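AztD protein (Citrobacter koseri, PDB 6CMK) acts as a periplasmic zinc chaperone that hands one zinc ion directly to the solute-binding protein AztC of the AztABCD zinc transport system. Local coordinates at residues 175-180 and 238-243; 119-125 and 136-141; 75-79 and 91-97. All coordinates share one frame; numbering follows the deposited sequence.

Interaction 1: residues 175-180 and 238-243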
loop_
_atom_site.group_PDB
_atom_site.type_symbol
_atom_site.label_atom_id
_atom_site.label_comp_id
_atom_site.label_asym_id
_atom_site.label_seq_id
_atom_site.Cartn_x
_atom_site.Cartn_y
_atom_site.Cartn_z
ATOM N N TYR B 175 -2.059 5.530 18.041
ATOM C CA TYR B 175 -0.900 4.653 17.878
ATOM C C TYR B 175 -1.221 3.268 18.439
ATOM O O TYR B 175 -2.312 3.020 18.946
ATOM C CB TYR B 175 0.338 5.285 18.532
ATOM C CG TYR B 175 0.824 6.421 17.677
ATOM C CD1 TYR B 175 1.563 6.168 16.540
ATOM C CD2 TYR B 175 0.447 7.729 17.934
ATOM C CE1 TYR B 175 1.969 7.168 15.714
ATOM C CE2 TYR B 175 0.849 8.745 17.106
ATOM C CZ TYR B 175 1.610 8.459 15.987
ATOM O OH TYR B 175 2.007 9.456 15.126
ATOM N N ASP B 176 -0.277 2.340 18.296
ATOM C CA ASP B 176 -0.457 0.996 18.838
ATOM C C ASP B 176 -0.261 1.057 20.341
ATOM O O ASP B 176 0.852 1.307 20.813
ATOM C CB ASP B 176 0.530 0.021 18.218
ATOM C CG ASP B 176 0.356 -0.109 16.731
ATOM O OD1 ASP B 176 -0.801 -0.041 16.259
ATOM O OD2 ASP B 176 1.388 -0.290 16.039
ATOM N N ASN B 177 -1.342 0.848 21.085
ATOM C CA ASN B 177 -1.342 0.799 22.545
ATOM C C ASN B 177 -1.083 2.159 23.182
ATOM O O ASN B 177 -0.911 2.229 24.416
ATOM C CB ASN B 177 -0.314 -0.218 23.050
ATOM C CG ASN B 177 -0.527 -1.595 22.449
ATOM O OD1 ASN B 177 -1.628 -2.128 22.495
ATOM N ND2 ASN B 177 0.517 -2.154 21.846
ATOM N N TYR B 178 -1.080 3.233 22.388
ATOM C CA TYR B 178 -0.803 4.592 22.843
ATOM C C TYR B 178 -1.585 5.578 21.984
ATOM O O TYR B 178 -2.111 5.230 20.924
ATOM C CB TYR B 178 0.690 4.936 22.754
ATOM C CG TYR B 178 1.598 4.084 23.604
ATOM C CD1 TYR B 178 1.830 4.403 24.935
ATOM C CD2 TYR B 178 2.222 2.963 23.083
ATOM C CE1 TYR B 178 2.662 3.625 25.719
ATOM C CE2 TYR B 178 3.048 2.184 23.856
ATOM C CZ TYR B 178 3.264 2.522 25.173
ATOM O OH TYR B 178 4.088 1.749 25.948
ATOM N N ALA B 179 -1.643 6.824 22.451
ATOM C CA ALA B 179 -2.090 7.945 21.640
ATOM C C ALA B 179 -1.211 9.140 21.964
ATOM O O ALA B 179 -0.568 9.194 23.012
ATOM C CB ALA B 179 -3.562 8.300 21.880
ATOM N N VAL B 180 -1.161 10.088 21.035
ATOM C CA VAL B 180 -0.585 11.402 21.291
ATOM C C VAL B 180 -1.736 12.387 21.354
ATOM O O VAL B 180 -2.551 12.454 20.426
ATOM C CB VAL B 180 0.428 11.809 20.209
ATOM C CG1 VAL B 180 0.840 13.276 20.387
ATOM C CG2 VAL B 180 1.644 10.893 20.264
ATOM N N GLN B 238 6.192 5.790 15.308
ATOM C CA GLN B 238 6.143 4.663 16.231
ATOM C C GLN B 238 6.711 3.439 15.546
ATOM O O GLN B 238 6.326 3.118 14.418
ATOM C CB GLN B 238 4.722 4.346 16.704
ATOM C CG GLN B 238 4.706 3.210 17.740
ATOM C CD GLN B 238 3.318 2.832 18.197
ATOM O OE1 GLN B 238 2.368 2.831 17.420
ATOM N NE2 GLN B 238 3.196 2.498 19.474
ATOM N N LYS B 239 7.602 2.748 16.241
ATOM C CA LYS B 239 8.039 1.439 15.776
ATOM C C LYS B 239 7.490 0.387 16.731
ATOM O O LYS B 239 6.273 0.175 16.764
ATOM C CB LYS B 239 9.555 1.440 15.618
ATOM C CG LYS B 239 9.937 2.337 14.438
ATOM C CD LYS B 239 11.417 2.347 14.145
ATOM C CE LYS B 239 11.800 3.580 13.335
ATOM N NZ LYS B 239 11.157 3.613 11.989
ATOM N N ASN B 240 8.328 -0.268 17.524
ATOM C CA ASN B 240 7.843 -1.352 18.369
ATOM C C ASN B 240 7.898 -0.980 19.846
ATOM O O ASN B 240 8.067 -1.840 20.710
ATOM C CB ASN B 240 8.620 -2.627 18.066
ATOM C CG ASN B 240 8.185 -3.245 16.747
ATOM O OD1 ASN B 240 6.990 -3.446 16.518
ATOM N ND2 ASN B 240 9.134 -3.500 15.865
ATOM N N ALA B 241 7.715 0.304 20.130
ATOM C CA ALA B 241 7.700 0.832 21.481
ATOM C C ALA B 241 6.678 1.964 21.514
ATOM O O ALA B 241 5.803 2.076 20.648
ATOM C CB ALA B 241 9.107 1.286 21.898
ATOM N N ALA B 242 6.772 2.820 22.521
ATOM C CA ALA B 242 5.903 3.973 22.556
ATOM C C ALA B 242 6.253 4.904 21.401
ATOM O O ALA B 242 7.389 4.903 20.917
ATOM C CB ALA B 242 6.035 4.710 23.883
ATOM N N PRO B 243 5.293 5.688 20.919
ATOM C CA PRO B 243 5.618 6.688 19.896
ATOM C C PRO B 243 6.684 7.644 20.401
ATOM O O PRO B 243 6.842 7.854 21.611
ATOM C CB PRO B 243 4.289 7.407 19.636
ATOM C CG PRO B 243 3.298 6.859 20.556
ATOM C CD PRO B 243 3.872 5.689 21.301
HETATM O O HOH W 1 3.700 -0.808 17.339
#
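Gln238 grips the backbone of Asp176 with both ends of its side-chain amide. The Asp176 N-H meets Gln238 OE1 in the plane of the amide carbonyl, on a lone pair, with N and OE1 2.8 Å apart. Gln238 NE2 returns the bond to Asp176 O at 3.0 Å, and its other N-H goes to Ala241 O at 2.9 Å, inside its own loop. Glutamine suits this place because one flat group can accept and donate at once. With CG anti to the backbone N (chi1 -177°) and the chain extended beyond it, the amide is carried straight across the gap, running antiparallel to the Tyr175 side chain, whose ring edge OE1 borders.

Two CH-pi contacts lie beside this clasp. Pro243 CB sits over the centre of one face of the Tyr175 ring, 4.2 Å from the centroid, while Ala242 CB lies over a face of the Tyr178 ring, 3.9 Å from its centroid and shifted toward the rim. Pro243 CD also packs on Tyr178 CB at 3.6 Å. Proline thus touches both tyrosines with a compact apolar ring, and the small alanine lets the Tyr178 ring settle close to the loop backbone. Ile236, on the strand before the loop, backs Tyr175 and Pro243.

The Asp176 carboxylate turns to a salt bridge with Lys133, and Asp176 also packs on Pro255 of the second subunit. Three bonds fix the rotation of the Gln238 amide, so the contact joins two neighbouring propeller sheets through directional hydrogen bonding to a turn, with apolar packing alongside.

Interaction 2: residues 119-125 and 136-141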
loop_
_atom_site.group_PDB
_atom_site.type_symbol
_atom_site.label_atom_id
_atom_site.label_comp_id
_atom_site.label_asym_id
_atom_site.label_seq_id
_atom_site.Cartn_x
_atom_site.Cartn_y
_atom_site.Cartn_z
ATOM N N LEU B 119 -20.597 8.307 16.705
ATOM C CA LEU B 119 -19.850 8.799 17.853
ATOM C C LEU B 119 -20.523 10.071 18.336
ATOM O O LEU B 119 -20.698 11.010 17.555
ATOM C CB LEU B 119 -18.395 9.093 17.485
ATOM C CG LEU B 119 -17.671 8.010 16.688
ATOM C CD1 LEU B 119 -16.273 8.476 16.326
ATOM C CD2 LEU B 119 -17.636 6.720 17.493
ATOM N N THR B 120 -20.875 10.116 19.617
ATOM C CA THR B 120 -21.590 11.262 20.155
ATOM C C THR B 120 -20.800 11.929 21.267
ATOM O O THR B 120 -20.099 11.270 22.044
ATOM C CB THR B 120 -22.972 10.865 20.670
ATOM O OG1 THR B 120 -22.831 9.942 21.755
ATOM C CG2 THR B 120 -23.769 10.220 19.551
ATOM N N GLY B 121 -20.897 13.246 21.296
ATOM C CA GLY B 121 -20.266 14.056 22.314
ATOM C C GLY B 121 -20.346 15.500 21.894
ATOM O O GLY B 121 -20.680 15.828 20.750
ATOM N N LYS B 122 -20.030 16.375 22.839
ATOM C CA LYS B 122 -20.164 17.804 22.598
ATOM C C LYS B 122 -19.068 18.310 21.666
ATOM O O LYS B 122 -17.877 18.141 21.940
ATOM C CB LYS B 122 -20.134 18.556 23.927
ATOM C CG LYS B 122 -21.406 18.341 24.747
ATOM C CD LYS B 122 -21.247 18.694 26.227
ATOM C CE LYS B 122 -20.956 17.457 27.080
ATOM N NZ LYS B 122 -21.470 17.558 28.477
ATOM N N LYS B 123 -19.487 18.932 20.558
ATOM C CA LYS B 123 -18.617 19.607 19.594
ATOM C C LYS B 123 -17.511 18.706 19.043
ATOM O O LYS B 123 -16.319 18.986 19.245
ATOM C CB LYS B 123 -17.996 20.857 20.229
ATOM C CG LYS B 123 -18.956 22.040 20.305
ATOM C CD LYS B 123 -18.320 23.257 20.970
ATOM C CE LYS B 123 -18.792 23.429 22.407
ATOM N NZ LYS B 123 -20.256 23.702 22.496
ATOM N N PRO B 124 -17.845 17.637 18.326
ATOM C CA PRO B 124 -16.785 16.847 17.693
ATOM C C PRO B 124 -15.925 17.740 16.813
ATOM O O PRO B 124 -16.425 18.626 16.114
ATOM C CB PRO B 124 -17.549 15.791 16.886
ATOM C CG PRO B 124 -18.907 16.340 16.706
ATOM C CD PRO B 124 -19.183 17.155 17.949
ATOM N N GLY B 125 -14.615 17.537 16.909
ATOM C CA GLY B 125 -13.659 18.327 16.172
ATOM C C GLY B 125 -12.762 17.461 15.318
ATOM O O GLY B 125 -13.252 16.741 14.448
ATOM N N GLN B 136 -11.200 10.253 17.429
ATOM C CA GLN B 136 -12.125 11.360 17.233
ATOM C C GLN B 136 -12.052 12.278 18.448
ATOM O O GLN B 136 -12.272 11.831 19.581
ATOM C CB GLN B 136 -13.552 10.849 17.013
ATOM C CG GLN B 136 -14.602 11.952 16.904
ATOM C CD GLN B 136 -14.389 12.791 15.662
ATOM O OE1 GLN B 136 -14.384 12.267 14.547
ATOM N NE2 GLN B 136 -14.200 14.087 15.843
ATOM N N TRP B 137 -11.732 13.546 18.210
ATOM C CA TRP B 137 -11.699 14.561 19.255
ATOM C C TRP B 137 -13.075 15.181 19.452
ATOM O O TRP B 137 -13.846 15.350 18.502
ATOM C CB TRP B 137 -10.696 15.656 18.903
ATOM C CG TRP B 137 -10.350 16.543 20.053
ATOM C CD1 TRP B 137 -10.979 17.696 20.433
ATOM C CD2 TRP B 137 -9.279 16.345 20.974
ATOM N NE1 TRP B 137 -10.361 18.226 21.548
ATOM C CE2 TRP B 137 -9.313 17.410 21.896
ATOM C CE3 TRP B 137 -8.291 15.361 21.111
ATOM C CZ2 TRP B 137 -8.396 17.523 22.933
ATOM C CZ3 TRP B 137 -7.382 15.476 22.153
ATOM C CH2 TRP B 137 -7.440 16.555 23.043
ATOM N N PHE B 138 -13.375 15.533 20.703
ATOM C CA PHE B 138 -14.595 16.265 21.040
ATOM C C PHE B 138 -14.194 17.495 21.842
ATOM O O PHE B 138 -13.710 17.370 22.971
ATOM C CB PHE B 138 -15.583 15.393 21.828
ATOM C CG PHE B 138 -16.221 14.315 21.002
ATOM C CD1 PHE B 138 -15.581 13.102 20.826
ATOM C CD2 PHE B 138 -17.448 14.518 20.395
ATOM C CE1 PHE B 138 -16.152 12.106 20.059
ATOM C CE2 PHE B 138 -18.031 13.527 19.633
ATOM C CZ PHE B 138 -17.375 12.315 19.460
ATOM N N ASP B 139 -14.399 18.675 21.255
ATOM C CA ASP B 139 -13.975 19.928 21.869
ATOM C C ASP B 139 -14.668 20.203 23.197
ATOM O O ASP B 139 -14.125 20.954 24.016
ATOM C CB ASP B 139 -14.245 21.094 20.920
ATOM C CG ASP B 139 -13.322 21.106 19.712
ATOM O OD1 ASP B 139 -12.375 20.292 19.643
ATOM O OD2 ASP B 139 -13.552 21.947 18.819
ATOM N N GLY B 140 -15.853 19.637 23.427
ATOM C CA GLY B 140 -16.600 19.886 24.646
ATOM C C GLY B 140 -16.569 18.760 25.653
ATOM O O GLY B 140 -17.282 18.833 26.662
ATOM N N GLU B 141 -15.767 17.726 25.426
ATOM C CA GLU B 141 -15.672 16.584 26.317
ATOM C C GLU B 141 -14.274 16.549 26.914
ATOM O O GLU B 141 -13.334 17.137 26.377
ATOM C CB GLU B 141 -15.971 15.271 25.581
ATOM C CG GLU B 141 -17.344 15.200 24.911
ATOM C CD GLU B 141 -18.487 15.086 25.890
ATOM O OE1 GLU B 141 -18.258 14.607 27.022
ATOM O OE2 GLU B 141 -19.615 15.478 25.524
#
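Phe138 lays its ring against the backbone of residues 120-122, where strand 113-120 gives way to the connection leading to strand 124-130. Its CG stands anti to the carbonyl carbon (chi1 -71°), which brings the ring alongside the backbone at Gly121, where Phe138 CE2 comes 3.3 Å from Gly121 N. Gly121, having no side chain, allows this close approach. Leu119 CB and Lys122 O lie at the ring edge near its plane, while Pro124 CB meets Phe138 CE2 obliquely at 3.6 Å. A flat apolar ring therefore suits a site walled by backbone, leucine and proline, and Gln145 of strand 143-148 touches it as well.

Lys122 contributes mainly through its backbone and its aliphatic chain. Lys122 O accepts Gly140 N at 2.9 Å, the donor standing 45° above the carbonyl plane, and Lys122 CB packs on Gly140 CA at 3.8 Å. The next bond, from Asp139 N to Lys123 O at 2.8 Å, extends this grip along the type I turn 138-141.

Gly125 completes the pairing. Gly125 N reaches Trp137 O at 2.8 Å, nearly straight at 172°, and Gln136 NE2 spans Gly125 O and Trp137 O, the first at 3.1 Å from well above the carbonyl plane. Trp137 O thus takes two donors. Gly125, with no side chain, lies close to Asp139.

Asp139 OD2 accepts a bond from His169 ND1, a second-shell link to a zinc ligand. The pairing of Pro124 with Phe138 closes the open end of the antiparallel hairpin of strands 124-130 and 133-138, where one propeller blade gives way to the next beside high-affinity zinc site 1.

Interaction 3: residues 75-79 and 91-97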
loop_
_atom_site.group_PDB
_atom_site.type_symbol
_atom_site.label_atom_id
_atom_site.label_comp_id
_atom_site.label_asym_id
_atom_site.label_seq_id
_atom_site.Cartn_x
_atom_site.Cartn_y
_atom_site.Cartn_z
ATOM N N SER B 75 -7.633 3.239 4.149
ATOM C CA SER B 75 -8.083 2.157 3.283
ATOM C C SER B 75 -9.097 2.633 2.262
ATOM O O SER B 75 -9.308 1.947 1.255
ATOM C CB SER B 75 -8.716 1.031 4.101
ATOM O OG SER B 75 -10.028 1.381 4.517
ATOM N N GLY B 76 -9.761 3.763 2.531
ATOM C CA GLY B 76 -10.859 4.252 1.731
ATOM C C GLY B 76 -12.177 3.538 1.935
ATOM O O GLY B 76 -13.145 3.853 1.234
ATOM N N ALA B 77 -12.256 2.586 2.864
ATOM C CA ALA B 77 -13.490 1.836 3.025
ATOM C C ALA B 77 -14.525 2.595 3.846
ATOM O O ALA B 77 -15.713 2.270 3.765
ATOM C CB ALA B 77 -13.212 0.477 3.671
ATOM N N THR B 78 -14.115 3.598 4.625
ATOM C CA THR B 78 -15.052 4.350 5.450
ATOM C C THR B 78 -14.846 5.842 5.262
ATOM O O THR B 78 -13.722 6.307 5.046
ATOM C CB THR B 78 -14.912 3.996 6.934
ATOM O OG1 THR B 78 -13.583 4.268 7.383
ATOM C CG2 THR B 78 -15.241 2.529 7.160
ATOM N N ILE B 79 -15.969 6.562 5.312
ATOM C CA ILE B 79 -16.055 8.014 5.294
ATOM C C ILE B 79 -16.691 8.423 6.611
ATOM O O ILE B 79 -17.713 7.856 7.003
ATOM C CB ILE B 79 -16.925 8.525 4.128
ATOM C CG1 ILE B 79 -16.486 7.942 2.785
ATOM C CG2 ILE B 79 -16.956 10.049 4.105
ATOM C CD1 ILE B 79 -15.106 8.314 2.395
ATOM N N THR B 91 -20.962 7.641 10.164
ATOM C CA THR B 91 -20.001 6.801 9.468
ATOM C C THR B 91 -20.657 6.177 8.250
ATOM O O THR B 91 -21.765 5.642 8.333
ATOM C CB THR B 91 -19.464 5.727 10.404
ATOM O OG1 THR B 91 -20.474 4.745 10.640
ATOM C CG2 THR B 91 -19.082 6.365 11.715
ATOM N N ILE B 92 -19.952 6.236 7.126
ATOM C CA ILE B 92 -20.429 5.755 5.838
ATOM C C ILE B 92 -19.469 4.677 5.351
ATOM O O ILE B 92 -18.247 4.874 5.368
ATOM C CB ILE B 92 -20.514 6.908 4.818
ATOM C CG1 ILE B 92 -21.600 7.907 5.221
ATOM C CG2 ILE B 92 -20.777 6.383 3.403
ATOM C CD1 ILE B 92 -21.500 9.249 4.492
ATOM N N ALA B 93 -20.017 3.549 4.911
ATOM C CA ALA B 93 -19.222 2.576 4.172
ATOM C C ALA B 93 -19.180 3.017 2.718
ATOM O O ALA B 93 -20.220 3.135 2.062
ATOM C CB ALA B 93 -19.798 1.170 4.301
ATOM N N SER B 94 -17.979 3.295 2.224
ATOM C CA SER B 94 -17.852 3.872 0.892
ATOM C C SER B 94 -18.332 2.917 -0.188
ATOM O O SER B 94 -18.756 3.358 -1.266
ATOM C CB SER B 94 -16.401 4.244 0.637
ATOM O OG SER B 94 -15.623 3.066 0.488
ATOM N N GLY B 95 -18.253 1.619 0.069
ATOM C CA GLY B 95 -18.594 0.629 -0.920
ATOM C C GLY B 95 -17.458 0.256 -1.842
ATOM O O GLY B 95 -17.686 -0.473 -2.813
ATOM N N ILE B 96 -16.249 0.755 -1.595
ATOM C CA ILE B 96 -15.071 0.385 -2.371
ATOM C C ILE B 96 -14.001 -0.065 -1.394
ATOM O O ILE B 96 -13.616 0.692 -0.496
ATOM C CB ILE B 96 -14.550 1.541 -3.243
ATOM C CG1 ILE B 96 -15.628 1.982 -4.240
ATOM C CG2 ILE B 96 -13.284 1.092 -3.977
ATOM C CD1 ILE B 96 -15.281 3.238 -5.039
ATOM N N ALA B 97 -13.520 -1.294 -1.564
ATOM C CA ALA B 97 -12.464 -1.813 -0.721
ATOM C C ALA B 97 -11.552 -2.696 -1.561
ATOM O O ALA B 97 -11.952 -3.220 -2.605
ATOM C CB ALA B 97 -13.039 -2.591 0.473
HETATM O O HOH W 2 -11.142 1.816 -0.777
HETATM O O HOH W 3 -16.982 0.187 2.340
#
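Between Ile79 and Ile92 the flat groups that meet are peptide planes, since no aromatic ring belongs to either segment. Ile92 O receives Ile79 N in the carbonyl plane at 2.8 Å, and Ile79 O receives Ile92 N at 2.8 Å, nearly along the C=O axis. The peptide of Ala77 differs: Ser94 N approaches Ala77 O at 2.9 Å from 46° above the carbonyl plane. At Gly76 the approach is again in plane, with Ser94 OG on a lone pair of Gly76 O at 2.7 Å.

That serine carries the end of the pairing. Ser94 OG lies between the backbone N and the carbonyl carbon (chi1 70°), from where it donates across to Gly76 O and accepts Ile96 N at 3.2 Å, an ST turn. A short hydroxyl that both gives and takes suits a place where the strand breaks. Gly95 follows with a positive phi, and its N-H donates to a water that also bonds Ala77 O. Ser75 OG forms a second ST turn with Ala77 N.

On one side of the sheet Ile79 and Ile92 meet with their CB atoms 4.0 Å apart, and branched apolar side chains fit there because Phe39 of strand 32-42 packs on both. On the other side lie Thr78 and the small Ala93; Thr78 OG1 is bonded to Glu149, at the start of helix 149-153.

Thr78 with Ala93 and Ile79 with Ile92 are successive pairs of an antiparallel beta hairpin, strands 78-83 and 88-100, within one blade of the beta propeller.

The three contacts come in series along the chain, interaction 3 first, then interaction 2, then interaction 1, following successive sheets round the propeller. Their centres lie 22 to 25 Å apart and none touches another. Interactions 3 and 2 come within about 5 Å at their nearest atoms and share a sheet, in which strands 88-100 and 113-120 are neighbours; interaction 2 then passes to the sheet of strand 124-130. Interaction 1 joins the two sheets that follow. Interaction 3 lies within one blade, whereas interactions 2 and 1 each join neighbouring blades. Interaction 2 adjoins zinc site 1, while site 2, the source of the zinc given to AztC, lies nearer interaction 3.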